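Local coordinates for putative Chlorite dismutase TA0507 (Thermoplasma acidophilum, PDB 3DTZ), which is of unknown function but probably binds heme and acts as an oxidoreductase, at residues Phe110-Asn122 with Ser181-Val195. Sequence-based numbering, arbitrary orientation. Where two conformers were deposited one is given.
Sequences FSSISIYDESPYN and SYTTYSFGIGDQEFV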
ATOM      1  N   PHE D 110       8.973  -7.466   7.848  1.00 17.19           N
ATOM      2  CA  PHE D 110       9.989  -6.406   7.733  1.00 16.41           C
ATOM      3  C   PHE D 110      11.368  -7.029   7.645  1.00 15.32           C
ATOM      4  O   PHE D 110      11.631  -8.060   8.268  1.00 15.38           O
ATOM      5  CB  PHE D 110      10.003  -5.534   9.021  1.00 17.16           C
ATOM      6  CG  PHE D 110      11.046  -4.439   8.984  1.00 17.24           C
ATOM      7  CD1 PHE D 110      10.786  -3.258   8.278  1.00 18.19           C
ATOM      8  CD2 PHE D 110      12.268  -4.586   9.648  1.00 18.81           C
ATOM      9  CE1 PHE D 110      11.752  -2.231   8.225  1.00 20.34           C
ATOM     10  CE2 PHE D 110      13.250  -3.573   9.615  1.00 18.99           C
ATOM     11  CZ  PHE D 110      13.000  -2.399   8.909  1.00 19.00           C
ATOM     12  N   SER D 111      12.257  -6.399   6.889  1.00 15.13           N
ATOM     13  CA  SER D 111      13.674  -6.728   7.038  1.00 15.60           C
ATOM     14  C   SER D 111      14.523  -5.502   6.742  1.00 15.47           C
ATOM     15  O   SER D 111      14.134  -4.622   5.954  1.00 14.33           O
ATOM     16  CB  SER D 111      14.074  -7.911   6.136  1.00 15.40           C
ATOM     17  OG  SER D 111      14.105  -7.518   4.761  1.00 15.99           O
ATOM     18  N   SER D 112      15.709  -5.460   7.357  1.00 15.56           N
ATOM     19  CA  SER D 112      16.646  -4.372   7.052  1.00 16.15           C
ATOM     20  C   SER D 112      18.040  -4.964   7.095  1.00 15.97           C
ATOM     21  O   SER D 112      18.255  -5.967   7.736  1.00 16.33           O
ATOM     22  CB  SER D 112      16.528  -3.221   8.068  1.00 15.45           C
ATOM     23  OG  SER D 112      16.882  -3.643   9.369  1.00 18.29           O
ATOM     24  N   ILE D 113      18.966  -4.354   6.370  1.00 15.52           N
ATOM     25  CA  ILE D 113      20.392  -4.686   6.460  1.00 15.06           C
ATOM     26  C   ILE D 113      21.113  -3.345   6.443  1.00 14.59           C
ATOM     27  O   ILE D 113      20.843  -2.468   5.608  1.00 12.75           O
ATOM     28  CB  ILE D 113      20.868  -5.621   5.303  1.00 15.40           C
ATOM     29  CG1 ILE D 113      22.390  -5.822   5.322  1.00 17.64           C
ATOM     30  CG2 ILE D 113      20.495  -5.046   3.904  1.00 15.75           C
ATOM     31  CD1 ILE D 113      22.884  -6.781   6.339  1.00 18.17           C
ATOM     32  N   SER D 114      21.994  -3.149   7.408  1.00 13.67           N
ATOM     33  CA  SER D 114      22.605  -1.840   7.582  1.00 13.65           C
ATOM     34  C   SER D 114      23.950  -2.020   8.300  1.00 13.67           C
ATOM     35  O   SER D 114      24.305  -3.146   8.707  1.00 13.85           O
ATOM     36  CB  SER D 114      21.686  -0.929   8.382  1.00 13.74           C
ATOM     37  OG  SER D 114      21.401  -1.482   9.648  1.00 16.04           O
ATOM     38  N   ILE D 115      24.674  -0.915   8.463  1.00 12.92           N
ATOM     39  CA  ILE D 115      26.048  -0.964   8.987  1.00 13.04           C
ATOM     40  C   ILE D 115      26.133  -0.040  10.181  1.00 11.69           C
ATOM     41  O   ILE D 115      25.766   1.114  10.066  1.00 11.51           O
ATOM     42  CB  ILE D 115      27.040  -0.466   7.900  1.00 12.89           C
ATOM     43  CG1 ILE D 115      27.028  -1.411   6.703  1.00 15.99           C
ATOM     44  CG2 ILE D 115      28.469  -0.390   8.437  1.00 16.18           C
ATOM     45  CD1 ILE D 115      26.869  -0.633   5.409  1.00 18.30           C
ATOM     46  N   TYR D 116      26.644  -0.508  11.316  1.00 12.90           N
ATOM     47  CA  TYR D 116      26.739   0.365  12.496  1.00 12.80           C
ATOM     48  C   TYR D 116      27.671   1.576  12.251  1.00 12.43           C
ATOM     49  O   TYR D 116      28.767   1.420  11.715  1.00 12.62           O
ATOM     50  CB  TYR D 116      27.299  -0.417  13.700  1.00 13.19           C
ATOM     51  CG  TYR D 116      26.333  -1.408  14.296  1.00 12.55           C
ATOM     52  CD1 TYR D 116      25.314  -0.996  15.165  1.00 12.59           C
ATOM     53  CD2 TYR D 116      26.439  -2.768  13.978  1.00 12.92           C
ATOM     54  CE1 TYR D 116      24.403  -1.955  15.710  1.00 13.45           C
ATOM     55  CE2 TYR D 116      25.568  -3.731  14.510  1.00 11.19           C
ATOM     56  CZ  TYR D 116      24.563  -3.321  15.381  1.00 12.77           C
ATOM     57  OH  TYR D 116      23.711  -4.269  15.886  1.00 12.40           O
ATOM     58  N   ASP D 117      27.224   2.765  12.667  1.00 12.49           N
ATOM     59  CA  ASP D 117      28.094   3.915  12.763  1.00 13.23           C
ATOM     60  C   ASP D 117      28.734   3.854  14.163  1.00 12.93           C
ATOM     61  O   ASP D 117      28.070   4.099  15.173  1.00 13.40           O
ATOM     62  CB  ASP D 117      27.284   5.203  12.583  1.00 14.15           C
ATOM     63  CG  ASP D 117      28.129   6.462  12.761  1.00 17.05           C
ATOM     64  OD1 ASP D 117      29.363   6.359  12.976  1.00 17.97           O
ATOM     65  OD2 ASP D 117      27.534   7.569  12.684  1.00 20.74           O
ATOM     66  N   GLU D 118      30.012   3.507  14.228  1.00 13.18           N
ATOM     67  CA  GLU D 118      30.665   3.369  15.556  1.00 13.42           C
ATOM     68  C   GLU D 118      31.204   4.686  16.109  1.00 12.46           C
ATOM     69  O   GLU D 118      31.724   4.723  17.228  1.00 11.38           O
ATOM     70  CB  GLU D 118      31.783   2.334  15.492  1.00 13.74           C
ATOM     71  CG  GLU D 118      31.295   0.975  14.995  1.00 14.93           C
ATOM     72  CD  GLU D 118      32.402  -0.062  14.879  1.00 16.13           C
ATOM     73  OE1 GLU D 118      33.241  -0.179  15.811  1.00 18.96           O
ATOM     74  OE2 GLU D 118      32.419  -0.753  13.833  1.00 22.57           O
ATOM     75  N   SER D 119      31.107   5.773  15.346  1.00 12.72           N
ATOM     76  CA  SER D 119      31.745   7.009  15.784  0.50 12.46           C
ATOM     77  C   SER D 119      31.259   7.555  17.145  1.00 12.61           C
ATOM     78  O   SER D 119      32.095   8.033  17.918  1.00 13.18           O
ATOM     79  CB  SER D 119      31.773   8.087  14.683  0.50 13.04           C
ATOM     80  OG  SER D 119      30.467   8.501  14.335  0.50 11.87           O
ATOM     81  N   PRO D 120      29.935   7.460  17.470  1.00 12.96           N
ATOM     82  CA  PRO D 120      29.506   7.918  18.819  1.00 13.31           C
ATOM     83  C   PRO D 120      30.130   7.113  19.952  1.00 12.85           C
ATOM     84  O   PRO D 120      30.408   7.666  21.012  1.00 13.76           O
ATOM     85  CB  PRO D 120      27.982   7.678  18.835  1.00 14.24           C
ATOM     86  CG  PRO D 120      27.588   7.436  17.478  1.00 14.45           C
ATOM     87  CD  PRO D 120      28.775   7.008  16.668  1.00 14.00           C
ATOM     88  N   TYR D 121      30.383   5.827  19.714  1.00 12.09           N
ATOM     89  CA  TYR D 121      31.038   4.980  20.722  1.00 11.82           C
ATOM     90  C   TYR D 121      32.507   5.325  20.798  1.00 10.83           C
ATOM     91  O   TYR D 121      33.044   5.580  21.904  1.00 10.39           O
ATOM     92  CB  TYR D 121      30.811   3.467  20.402  1.00 11.71           C
ATOM     93  CG  TYR D 121      29.402   3.034  20.743  1.00 13.53           C
ATOM     94  CD1 TYR D 121      28.332   3.298  19.865  1.00 12.84           C
ATOM     95  CD2 TYR D 121      29.123   2.403  21.962  1.00 13.23           C
ATOM     96  CE1 TYR D 121      27.005   2.934  20.207  1.00 12.73           C
ATOM     97  CE2 TYR D 121      27.824   2.047  22.303  1.00 14.57           C
ATOM     98  CZ  TYR D 121      26.780   2.315  21.434  1.00 13.85           C
ATOM     99  OH  TYR D 121      25.519   1.960  21.813  1.00 15.42           O
ATOM    100  N   ASN D 122      33.163   5.385  19.626  1.00 10.12           N
ATOM    101  CA  ASN D 122      34.596   5.717  19.577  1.00 10.78           C
ATOM    102  C   ASN D 122      34.907   7.071  20.223  1.00  9.93           C
ATOM    103  O   ASN D 122      35.929   7.226  20.905  1.00  7.86           O
ATOM    104  CB  ASN D 122      35.167   5.655  18.157  1.00 10.45           C
ATOM    105  CG  ASN D 122      35.080   4.254  17.526  1.00 13.41           C
ATOM    106  OD1 ASN D 122      35.000   3.243  18.222  1.00 14.42           O
ATOM    107  ND2 ASN D 122      35.148   4.202  16.189  1.00 15.99           N
ATOM    108  N   SER D 181      21.951   3.074  22.544  1.00 14.77           N
ATOM    109  CA  SER D 181      21.566   3.604  21.237  0.50 15.69           C
ATOM    110  C   SER D 181      22.547   3.195  20.148  1.00 14.99           C
ATOM    111  O   SER D 181      23.766   3.277  20.342  1.00 15.30           O
ATOM    112  CB  SER D 181      21.505   5.128  21.314  0.50 16.05           C
ATOM    113  OG  SER D 181      21.181   5.688  20.060  0.50 19.08           O
ATOM    114  N   TYR D 182      22.008   2.784  18.991  1.00 14.79           N
ATOM    115  CA  TYR D 182      22.829   2.433  17.845  1.00 15.36           C
ATOM    116  C   TYR D 182      22.260   3.060  16.568  1.00 16.47           C
ATOM    117  O   TYR D 182      21.092   2.812  16.210  1.00 16.69           O
ATOM    118  CB  TYR D 182      22.880   0.915  17.658  1.00 16.35           C
ATOM    119  CG  TYR D 182      23.209   0.110  18.886  1.00 17.15           C
ATOM    120  CD1 TYR D 182      24.536  -0.151  19.244  1.00 19.08           C
ATOM    121  CD2 TYR D 182      22.199  -0.433  19.667  1.00 18.86           C
ATOM    122  CE1 TYR D 182      24.840  -0.922  20.372  1.00 18.88           C
ATOM    123  CE2 TYR D 182      22.498  -1.204  20.795  1.00 18.51           C
ATOM    124  CZ  TYR D 182      23.817  -1.435  21.133  1.00 18.99           C
ATOM    125  OH  TYR D 182      24.082  -2.183  22.251  1.00 21.49           O
ATOM    126  N   THR D 183      23.086   3.854  15.901  1.00 15.78           N
ATOM    127  CA  THR D 183      22.763   4.396  14.594  1.00 16.08           C
ATOM    128  C   THR D 183      23.438   3.524  13.546  1.00 15.18           C
ATOM    129  O   THR D 183      24.639   3.199  13.656  1.00 14.87           O
ATOM    130  CB  THR D 183      23.257   5.857  14.440  1.00 17.15           C
ATOM    131  OG1 THR D 183      22.555   6.690  15.377  1.00 19.51           O
ATOM    132  CG2 THR D 183      22.968   6.355  13.043  1.00 19.18           C
ATOM    133  N   THR D 184      22.672   3.141  12.536  1.00 14.19           N
ATOM    134  CA  THR D 184      23.214   2.289  11.494  1.00 14.08           C
ATOM    135  C   THR D 184      22.843   2.934  10.161  1.00 13.63           C
ATOM    136  O   THR D 184      21.804   3.630  10.067  1.00 13.62           O
ATOM    137  CB  THR D 184      22.676   0.821  11.560  1.00 13.98           C
ATOM    138  OG1 THR D 184      21.330   0.753  11.041  1.00 14.77           O
ATOM    139  CG2 THR D 184      22.755   0.237  12.994  1.00 13.97           C
ATOM    140  N   TYR D 185      23.681   2.710   9.159  1.00 13.38           N
ATOM    141  CA  TYR D 185      23.457   3.331   7.856  1.00 14.55           C
ATOM    142  C   TYR D 185      23.211   2.321   6.757  1.00 13.99           C
ATOM    143  O   TYR D 185      23.763   1.218   6.762  1.00 13.90           O
ATOM    144  CB  TYR D 185      24.546   4.321   7.481  1.00 16.90           C
ATOM    145  CG  TYR D 185      25.949   3.789   7.380  1.00 18.17           C
ATOM    146  CD1 TYR D 185      26.790   3.729   8.517  1.00 20.26           C
ATOM    147  CD2 TYR D 185      26.479   3.389   6.146  1.00 19.90           C
ATOM    148  CE1 TYR D 185      28.116   3.249   8.418  1.00 21.28           C
ATOM    149  CE2 TYR D 185      27.812   2.909   6.042  1.00 21.49           C
ATOM    150  CZ  TYR D 185      28.617   2.853   7.169  1.00 21.13           C
ATOM    151  OH  TYR D 185      29.925   2.380   7.041  1.00 23.22           O
ATOM    152  N   SER D 186      22.370   2.715   5.818  1.00 14.10           N
ATOM    153  CA  SER D 186      21.978   1.810   4.735  1.00 13.70           C
ATOM    154  C   SER D 186      21.850   2.554   3.393  1.00 12.83           C
ATOM    155  O   SER D 186      21.188   2.054   2.493  1.00 13.23           O
ATOM    156  CB  SER D 186      20.692   1.044   5.104  1.00 14.49           C
ATOM    157  OG  SER D 186      19.662   1.930   5.455  1.00 15.18           O
ATOM    158  N   PHE D 187      22.501   3.716   3.251  1.00 11.86           N
ATOM    159  CA  PHE D 187      22.583   4.410   1.934  1.00 12.36           C
ATOM    160  C   PHE D 187      22.933   3.428   0.834  1.00 13.08           C
ATOM    161  O   PHE D 187      23.864   2.636   0.984  1.00 13.66           O
ATOM    162  CB  PHE D 187      23.648   5.512   1.909  1.00 12.90           C
ATOM    163  CG  PHE D 187      23.390   6.605   2.887  1.00 13.20           C
ATOM    164  CD1 PHE D 187      22.570   7.668   2.533  1.00 13.00           C
ATOM    165  CD2 PHE D 187      23.965   6.567   4.166  1.00 11.60           C
ATOM    166  CE1 PHE D 187      22.309   8.707   3.433  1.00 14.07           C
ATOM    167  CE2 PHE D 187      23.712   7.599   5.080  1.00 13.69           C
ATOM    168  CZ  PHE D 187      22.889   8.680   4.693  1.00 14.97           C
ATOM    169  N   GLY D 188      22.140   3.441  -0.232  1.00 13.09           N
ATOM    170  CA  GLY D 188      22.474   2.662  -1.428  1.00 14.79           C
ATOM    171  C   GLY D 188      22.194   1.166  -1.330  1.00 14.46           C
ATOM    172  O   GLY D 188      22.402   0.457  -2.327  1.00 15.12           O
ATOM    173  N   ILE D 189      21.727   0.691  -0.176  1.00 14.69           N
ATOM    174  CA  ILE D 189      21.562  -0.755   0.052  1.00 15.83           C
ATOM    175  C   ILE D 189      20.193  -1.163   0.632  1.00 17.43           C
ATOM    176  O   ILE D 189      19.923  -2.345   0.845  1.00 19.58           O
ATOM    177  CB  ILE D 189      22.722  -1.376   0.881  1.00 15.39           C
ATOM    178  CG1 ILE D 189      22.748  -0.831   2.320  1.00 15.95           C
ATOM    179  CG2 ILE D 189      24.100  -1.170   0.160  1.00 15.62           C
ATOM    180  CD1 ILE D 189      23.686  -1.643   3.291  1.00 15.46           C
ATOM    181  N   GLY D 190      19.343  -0.184   0.921  1.00 16.72           N
ATOM    182  CA  GLY D 190      18.008  -0.469   1.445  1.00 16.63           C
ATOM    183  C   GLY D 190      17.100   0.717   1.177  1.00 15.34           C
ATOM    184  O   GLY D 190      17.550   1.741   0.658  1.00 16.15           O
ATOM    185  N   ASP D 191      15.832   0.571   1.556  1.00 16.92           N
ATOM    186  CA  ASP D 191      14.804   1.600   1.284  1.00 18.70           C
ATOM    187  C   ASP D 191      14.832   2.781   2.269  1.00 19.33           C
ATOM    188  O   ASP D 191      13.955   3.659   2.231  1.00 20.71           O
ATOM    189  CB  ASP D 191      13.414   0.969   1.319  1.00 19.56           C
ATOM    190  CG  ASP D 191      13.168   0.022   0.147  1.00 23.68           C
ATOM    191  OD1 ASP D 191      13.807   0.206  -0.905  1.00 25.01           O
ATOM    192  OD2 ASP D 191      12.283  -0.852   0.272  1.00 25.67           O
ATOM    193  N   GLN D 192      15.803   2.793   3.173  1.00 17.58           N
ATOM    194  CA  GLN D 192      15.920   3.907   4.123  1.00 16.35           C
ATOM    195  C   GLN D 192      17.413   4.254   4.201  1.00 16.30           C
ATOM    196  O   GLN D 192      18.272   3.459   3.778  1.00 15.08           O
ATOM    197  CB  GLN D 192      15.411   3.491   5.507  1.00 15.99           C
ATOM    198  CG  GLN D 192      16.249   2.412   6.229  1.00 17.03           C
ATOM    199  CD  GLN D 192      16.061   0.991   5.696  1.00 20.40           C
ATOM    200  OE1 GLN D 192      14.929   0.479   5.576  1.00 19.34           O
ATOM    201  NE2 GLN D 192      17.174   0.361   5.351  1.00 16.00           N
ATOM    202  N   GLU D 193      17.715   5.449   4.708  1.00 13.91           N
ATOM    203  CA  GLU D 193      19.103   5.857   4.879  1.00 13.70           C
ATOM    204  C   GLU D 193      19.720   5.325   6.146  1.00 13.14           C
ATOM    205  O   GLU D 193      20.910   5.001   6.161  1.00 12.35           O
ATOM    206  CB  GLU D 193      19.218   7.384   4.859  1.00 13.75           C
ATOM    207  CG  GLU D 193      18.884   7.943   3.474  1.00 11.53           C
ATOM    208  CD  GLU D 193      18.731   9.461   3.381  1.00 15.05           C
ATOM    209  OE1 GLU D 193      18.569  10.156   4.412  1.00 16.10           O
ATOM    210  OE2 GLU D 193      18.747   9.960   2.214  1.00 16.32           O
ATOM    211  N   PHE D 194      18.914   5.281   7.199  1.00 12.91           N
ATOM    212  CA  PHE D 194      19.335   4.806   8.516  1.00 13.93           C
ATOM    213  C   PHE D 194      18.385   3.767   9.087  1.00 14.20           C
ATOM    214  O   PHE D 194      17.186   3.791   8.820  1.00 13.98           O
ATOM    215  CB  PHE D 194      19.440   5.973   9.508  1.00 13.09           C
ATOM    216  CG  PHE D 194      20.349   7.083   9.037  1.00 15.12           C
ATOM    217  CD1 PHE D 194      21.722   6.991   9.239  1.00 15.05           C
ATOM    218  CD2 PHE D 194      19.835   8.208   8.388  1.00 14.86           C
ATOM    219  CE1 PHE D 194      22.580   7.994   8.800  1.00 16.83           C
ATOM    220  CE2 PHE D 194      20.701   9.244   7.934  1.00 17.50           C
ATOM    221  CZ  PHE D 194      22.087   9.114   8.167  1.00 14.89           C
ATOM    222  N   VAL D 195      18.926   2.851   9.884  1.00 14.30           N
ATOM    223  CA  VAL D 195      18.062   2.064  10.756  1.00 15.08           C
ATOM    224  C   VAL D 195      18.554   2.351  12.182  1.00 15.89           C
ATOM    225  O   VAL D 195      19.744   2.147  12.495  1.00 14.35           O
ATOM    226  CB  VAL D 195      18.070   0.568  10.432  1.00 15.41           C
ATOM    227  CG1 VAL D 195      17.060  -0.174  11.359  1.00 18.82           C
ATOM    228  CG2 VAL D 195      17.725   0.307   8.942  1.00 16.14           C
TER
HETATM  229  O   HOH W   1      14.218  -2.033   5.174  1.00 21.16           O
HETATM  230  O   HOH W   2      18.226  -2.218   4.414  1.00 13.60           O
HETATM  231  O   HOH W   3      25.838   4.078  16.925  1.00 17.68           O
HETATM  232  O   HOH W   4      24.163   4.369  23.681  1.00 27.27           O
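T184 OG1 donates to an in-plane lone pair of V195 O and lies 2.6 Å from S114 OG, a probable second bond. This contact is one of the places where antiparallel strands, here 106-116 and 180-185, join the two halves of the ferredoxin-like α+β barrel of the chlorite dismutase family. I115 and Y185 form a hydrogen-bonded pair, with I115 N to Y185 O at 2.9 Å and Y185 N to I115 O at 2.8 Å; D117 N adds a further backbone bond to T183 O at 2.8 Å. With Y185 CG between the backbone N and carbonyl carbon (chi1 60°), the ring leans over I115, whose CB stands 3.8 Å from the Y185 ring centroid and 15° off the normal, a CH-pi contact. Shortening Y185 to an alanine is likely to strip I115 CB of its aromatic face and CG2 of its CZ and OH neighbours, opening a gap beside S207 of the neighbouring subunit. Near Y116, an aromatic cluster forms: Y116 and Y182 make an offset edge-to-face pair, the edge of Y116 toward the face of Y182, planes at 70°, and Y116 CD1 meets T184 CG2 at 3.6 Å. Over a Y182 face lies Y121 OH, which donates to S181 O at 2.6 Å from above the carbonyl plane.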